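Local coordinates for heat shock protein, putative (Plasmodium falciparum, PDB 1Y6Z) that is probably an ATP-dependent protein-folding chaperone of the Hsp90 family, represented here by its middle domain, at residues Ser134-Leu139 and Thr148-Thr153; Gly138-Gly143 and Lys187-Ser192. All blocks are in the same frame, centred on the assembly; numbering follows the deposited sequence.

Interaction 1: Ser134-Leu139 and Thr148-Thr153; sequences SMMKGL and TKFLNT
Between 134-139 and 148-153 the nearest CA atoms are those of Leu139 and Phe150, 8.6 Å apart, and Met136 lies one turn earlier on the first helix. At that spacing no hydrogen bond joins the two segments, and three buried apolar side chains make the whole contact. Phe150 supplies the middle piece. Its CB points at the opposing helix and its CG stands anti to the backbone N (chi1 174°), which carries the ring out into the gap between the helices. Leu139 meets the root of this side chain: one methyl, CD2, rests 3.9 Å from Phe150 CB and 4.1 Å from Phe150 CG, so the leucine touches where the ring is attached. The far end of the ring belongs to Met136. Its chain lies across the phenylalanine at about a right angle, and in the conformer described, one of two modelled, SD comes within 3.7 Å of Phe150 CZ, with CG of Met136 equally near that atom. In that conformer the sulfur sits 4.9 Å from the centroid of the Phe150 ring in a Met-aromatic contact, approaching obliquely, 68° off the ring normal. This is apolar packing between two consecutive helices of the Hsp90 middle domain, joined by a short turn. Around it, the Phe150 ring also meets that of Trp147, which touches Leu139 as well, while Leu158 of helix 145-164 packs on both Met136 and Phe150. Ile53 of strand 47-53 reaches Phe150, and Trp93 and Leu175 from loops touch Met136, which places the packing of helices 121-141 and 145-164 against the five-stranded sheet.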
# COMPACT_ATOMS: atom_id res chain seq x y z
N SER B 134 -3.60 0.82 6.13
CA SER B 134 -3.66 -0.58 5.82
C SER B 134 -4.84 -1.25 6.56
O SER B 134 -5.56 -2.08 5.97
CB SER B 134 -2.27 -1.25 6.06
OG SER B 134 -2.37 -2.67 6.01
N MET B 135 -5.07 -0.84 7.83
CA MET B 135 -6.23 -1.26 8.62
C MET B 135 -7.54 -0.92 7.87
O MET B 135 -8.41 -1.78 7.77
CB MET B 135 -6.23 -0.63 10.05
CG MET B 135 -7.52 -0.92 10.91
SD MET B 135 -7.35 -0.58 12.71
CE MET B 135 -6.58 1.01 12.55
N MET B 136 -7.70 0.33 7.42
CA MET B 136 -8.90 0.76 6.64
C MET B 136 -8.99 -0.03 5.37
O MET B 136 -10.06 -0.56 5.01
CB MET B 136 -8.85 2.27 6.29
CG MET B 136 -9.06 3.24 7.48
SD MET B 136 -8.86 5.00 7.12
CE MET B 136 -7.15 5.04 6.72
N LYS B 137 -7.89 -0.14 4.65
CA LYS B 137 -7.98 -0.91 3.37
C LYS B 137 -8.38 -2.35 3.56
O LYS B 137 -9.09 -2.92 2.73
CB LYS B 137 -6.68 -0.91 2.60
CG LYS B 137 -6.41 0.34 1.85
CD LYS B 137 -5.48 -0.04 0.67
CE LYS B 137 -4.14 -0.56 1.17
NZ LYS B 137 -4.15 -2.05 1.36
N GLY B 138 -7.93 -2.93 4.66
CA GLY B 138 -8.39 -4.27 5.05
C GLY B 138 -9.88 -4.26 5.36
O GLY B 138 -10.59 -5.19 5.02
N LEU B 139 -10.35 -3.22 6.04
CA LEU B 139 -11.75 -3.16 6.39
C LEU B 139 -12.60 -3.03 5.12
O LEU B 139 -13.62 -3.68 5.00
CB LEU B 139 -12.02 -2.05 7.38
CG LEU B 139 -13.37 -2.01 8.13
CD1 LEU B 139 -13.54 -3.21 9.07
CD2 LEU B 139 -13.45 -0.72 8.90
N THR B 148 -19.34 0.16 5.11
CA THR B 148 -20.26 1.25 4.85
C THR B 148 -20.53 2.08 6.12
O THR B 148 -20.58 3.29 6.05
CB THR B 148 -21.61 0.78 4.19
OG1 THR B 148 -21.33 0.08 2.98
CG2 THR B 148 -22.50 2.00 3.88
N LYS B 149 -20.69 1.40 7.26
CA LYS B 149 -20.73 1.99 8.61
C LYS B 149 -19.52 2.87 8.91
O LYS B 149 -19.66 4.03 9.29
CB LYS B 149 -20.74 0.87 9.63
CG LYS B 149 -20.97 1.33 11.03
CD LYS B 149 -21.11 0.09 11.90
CE LYS B 149 -22.36 0.18 12.72
NZ LYS B 149 -22.05 -0.01 14.14
N PHE B 150 -18.32 2.33 8.69
CA PHE B 150 -17.12 3.15 8.80
C PHE B 150 -17.23 4.44 7.95
O PHE B 150 -17.02 5.53 8.46
CB PHE B 150 -15.87 2.33 8.44
CG PHE B 150 -14.63 3.16 8.40
CD1 PHE B 150 -13.99 3.54 9.59
CD2 PHE B 150 -14.11 3.58 7.17
CE1 PHE B 150 -12.87 4.34 9.55
CE2 PHE B 150 -12.99 4.35 7.10
CZ PHE B 150 -12.37 4.76 8.29
N LEU B 151 -17.54 4.34 6.65
CA LEU B 151 -17.62 5.57 5.84
C LEU B 151 -18.76 6.49 6.28
O LEU B 151 -18.60 7.72 6.30
CB LEU B 151 -17.71 5.26 4.33
CG LEU B 151 -16.45 4.63 3.68
CD1 LEU B 151 -16.82 4.36 2.21
CD2 LEU B 151 -15.17 5.45 3.79
N ASN B 152 -19.90 5.91 6.65
CA ASN B 152 -21.03 6.76 7.18
C ASN B 152 -20.64 7.60 8.42
O ASN B 152 -21.12 8.73 8.57
CB ASN B 152 -22.25 5.90 7.55
CG ASN B 152 -23.02 5.38 6.32
OD1 ASN B 152 -23.80 4.41 6.44
ND2 ASN B 152 -22.81 5.99 5.17
N THR B 153 -19.75 7.08 9.27
CA THR B 153 -19.32 7.77 10.54
C THR B 153 -18.05 8.60 10.37
O THR B 153 -17.98 9.74 10.88
CB THR B 153 -19.04 6.71 11.64
OG1 THR B 153 -20.11 5.75 11.64
CG2 THR B 153 -18.79 7.34 13.10

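Interaction 2: Gly138-Gly143 and Lys187-Ser192; sequences GLKETG and KTDLDS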
# COMPACT_ATOMS: atom_id res chain seq x y z
N GLY B 138 -7.93 -2.93 4.66
CA GLY B 138 -8.39 -4.27 5.05
C GLY B 138 -9.88 -4.26 5.36
O GLY B 138 -10.59 -5.19 5.02
N LEU B 139 -10.35 -3.22 6.04
CA LEU B 139 -11.75 -3.16 6.39
C LEU B 139 -12.60 -3.03 5.12
O LEU B 139 -13.62 -3.68 5.00
CB LEU B 139 -12.02 -2.05 7.38
CG LEU B 139 -13.37 -2.01 8.13
CD1 LEU B 139 -13.54 -3.21 9.07
CD2 LEU B 139 -13.45 -0.72 8.90
N LYS B 140 -12.15 -2.23 4.17
CA LYS B 140 -12.79 -2.12 2.84
C LYS B 140 -12.83 -3.48 2.09
O LYS B 140 -13.88 -3.87 1.58
CB LYS B 140 -12.06 -1.12 1.97
CG LYS B 140 -12.78 -0.85 0.60
CD LYS B 140 -12.08 0.23 -0.14
CE LYS B 140 -12.65 0.30 -1.59
NZ LYS B 140 -12.06 1.46 -2.23
N GLU B 141 -11.71 -4.21 2.06
CA GLU B 141 -11.66 -5.50 1.33
C GLU B 141 -12.58 -6.54 2.00
O GLU B 141 -13.38 -7.18 1.31
CB GLU B 141 -10.21 -5.99 1.10
CG GLU B 141 -9.99 -7.17 0.06
CD GLU B 141 -10.39 -6.86 -1.43
OE1 GLU B 141 -11.29 -7.57 -1.97
OE2 GLU B 141 -9.80 -5.97 -2.10
N THR B 142 -12.53 -6.67 3.32
CA THR B 142 -13.27 -7.71 4.06
C THR B 142 -14.66 -7.22 4.38
O THR B 142 -15.65 -7.67 3.76
CB THR B 142 -12.61 -8.14 5.43
OG1 THR B 142 -12.98 -7.23 6.48
CG2 THR B 142 -11.11 -8.19 5.34
N GLY B 143 -14.72 -6.31 5.35
CA GLY B 143 -15.93 -5.57 5.64
C GLY B 143 -16.77 -5.35 4.38
O GLY B 143 -16.25 -5.20 3.24
N LYS B 187 -23.32 4.20 -2.87
CA LYS B 187 -22.21 5.05 -3.33
C LYS B 187 -21.22 4.24 -4.15
O LYS B 187 -21.16 3.00 -4.05
CB LYS B 187 -21.48 5.72 -2.16
CG LYS B 187 -22.34 6.57 -1.26
CD LYS B 187 -21.58 7.11 -0.08
CE LYS B 187 -22.46 8.02 0.80
NZ LYS B 187 -21.68 9.05 1.60
N THR B 188 -20.43 4.93 -4.95
CA THR B 188 -19.37 4.29 -5.70
C THR B 188 -18.01 4.85 -5.24
O THR B 188 -17.92 6.06 -4.88
CB THR B 188 -19.49 4.54 -7.22
OG1 THR B 188 -18.40 3.88 -7.90
CG2 THR B 188 -19.46 6.04 -7.53
N ASP B 189 -16.98 4.01 -5.32
CA ASP B 189 -15.66 4.52 -5.04
C ASP B 189 -15.06 5.03 -6.37
O ASP B 189 -15.68 4.88 -7.44
CB ASP B 189 -14.78 3.48 -4.27
CG ASP B 189 -14.56 2.18 -5.07
OD1 ASP B 189 -14.92 2.12 -6.26
OD2 ASP B 189 -14.00 1.20 -4.51
N LEU B 190 -13.91 5.67 -6.30
CA LEU B 190 -13.34 6.24 -7.51
C LEU B 190 -12.87 5.16 -8.52
O LEU B 190 -13.06 5.29 -9.75
CB LEU B 190 -12.25 7.26 -7.19
CG LEU B 190 -12.65 8.50 -6.31
CD1 LEU B 190 -11.42 9.45 -6.04
CD2 LEU B 190 -13.81 9.29 -6.94
N ASP B 191 -12.26 4.10 -8.02
CA ASP B 191 -11.70 3.09 -8.94
C ASP B 191 -12.83 2.39 -9.72
O ASP B 191 -12.64 2.03 -10.89
CB ASP B 191 -10.88 2.06 -8.17
CG ASP B 191 -9.61 2.66 -7.55
OD1 ASP B 191 -9.17 2.08 -6.55
OD2 ASP B 191 -9.01 3.66 -8.04
N SER B 192 -13.98 2.23 -9.09
CA SER B 192 -15.12 1.64 -9.74
C SER B 192 -15.67 2.59 -10.80
O SER B 192 -16.05 2.13 -11.88
CB SER B 192 -16.22 1.24 -8.77
OG SER B 192 -15.78 0.25 -7.86
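Lys140 reaches Asp189 by being stretched to its full length: CG is anti to the backbone N (chi1 -174°) and every later torsion is extended, so the ammonium is carried far out from helix 121-141. Asp189 answers from the crowded position, its CG between the backbone N and the carbonyl carbon (chi1 61°), which turns the carboxylate both toward the lysine and back over the start of its own helix. The CA atoms of the two residues remain 10.7 Å apart, and the gap is bridged by a single salt bridge, Lys140 NZ to Asp189 OD2 at 3.0 Å. The ammonium meets OD2 on its anti side, 23° out of the carboxylate plane, and Lys140 CE follows at 3.3 Å from the same oxygen. The other oxygen has different work. As N-cap of helix 190-195, Asp189 accepts Ser192 N on OD1 at 3.0 Å, and the Ser192 hydroxyl adds a second bond, OG to OD1, at 2.6 Å; both come from the syn side. Three donors thus hold the carboxylate, fixing its rotation, and the lysine charge together with the helix N terminus would be expected to favour its ionised form. Asp191 OD1, 5.2 Å from Lys140 NZ and not in contact, may add a weak favourable charge effect, while Asp191 OD2 is engaged by Lys252 and Tyr251. The bridge lies nearer the surface than the helix packing next to it. Trp147 of helix 145-164 and Leu175 touch the lysine, Glu177 of strand 177-178 touches Asp189, and Thr188 pairs with Phe178 through the backbone, so that the end of helix 121-141 is tied to the junction between the small two-stranded sheet and helix 190-195.

Overall arrangement
After helix 16-27 the chain builds the five-stranded mixed sheet, then enters helix 121-141, from which both interactions start, sharing Gly138 and Leu139. Interaction 1 closes a short excursion of eight residues, bringing the next helix, 145-164, back onto the first. Interaction 2 spans 43 residues, passing through helices 145-164 and 169-173 before returning at 187-192. Because Lys140 lies between Leu139 and Phe150 in sequence, the two contacts cross instead of nesting. Together they tie helix 121-141 to helix 145-164 and to the start of the C-terminal part, whose three-stranded parallel sheet follows, consistent with the helical connector between two alpha-beta subdomains in Hsp90 middle domains.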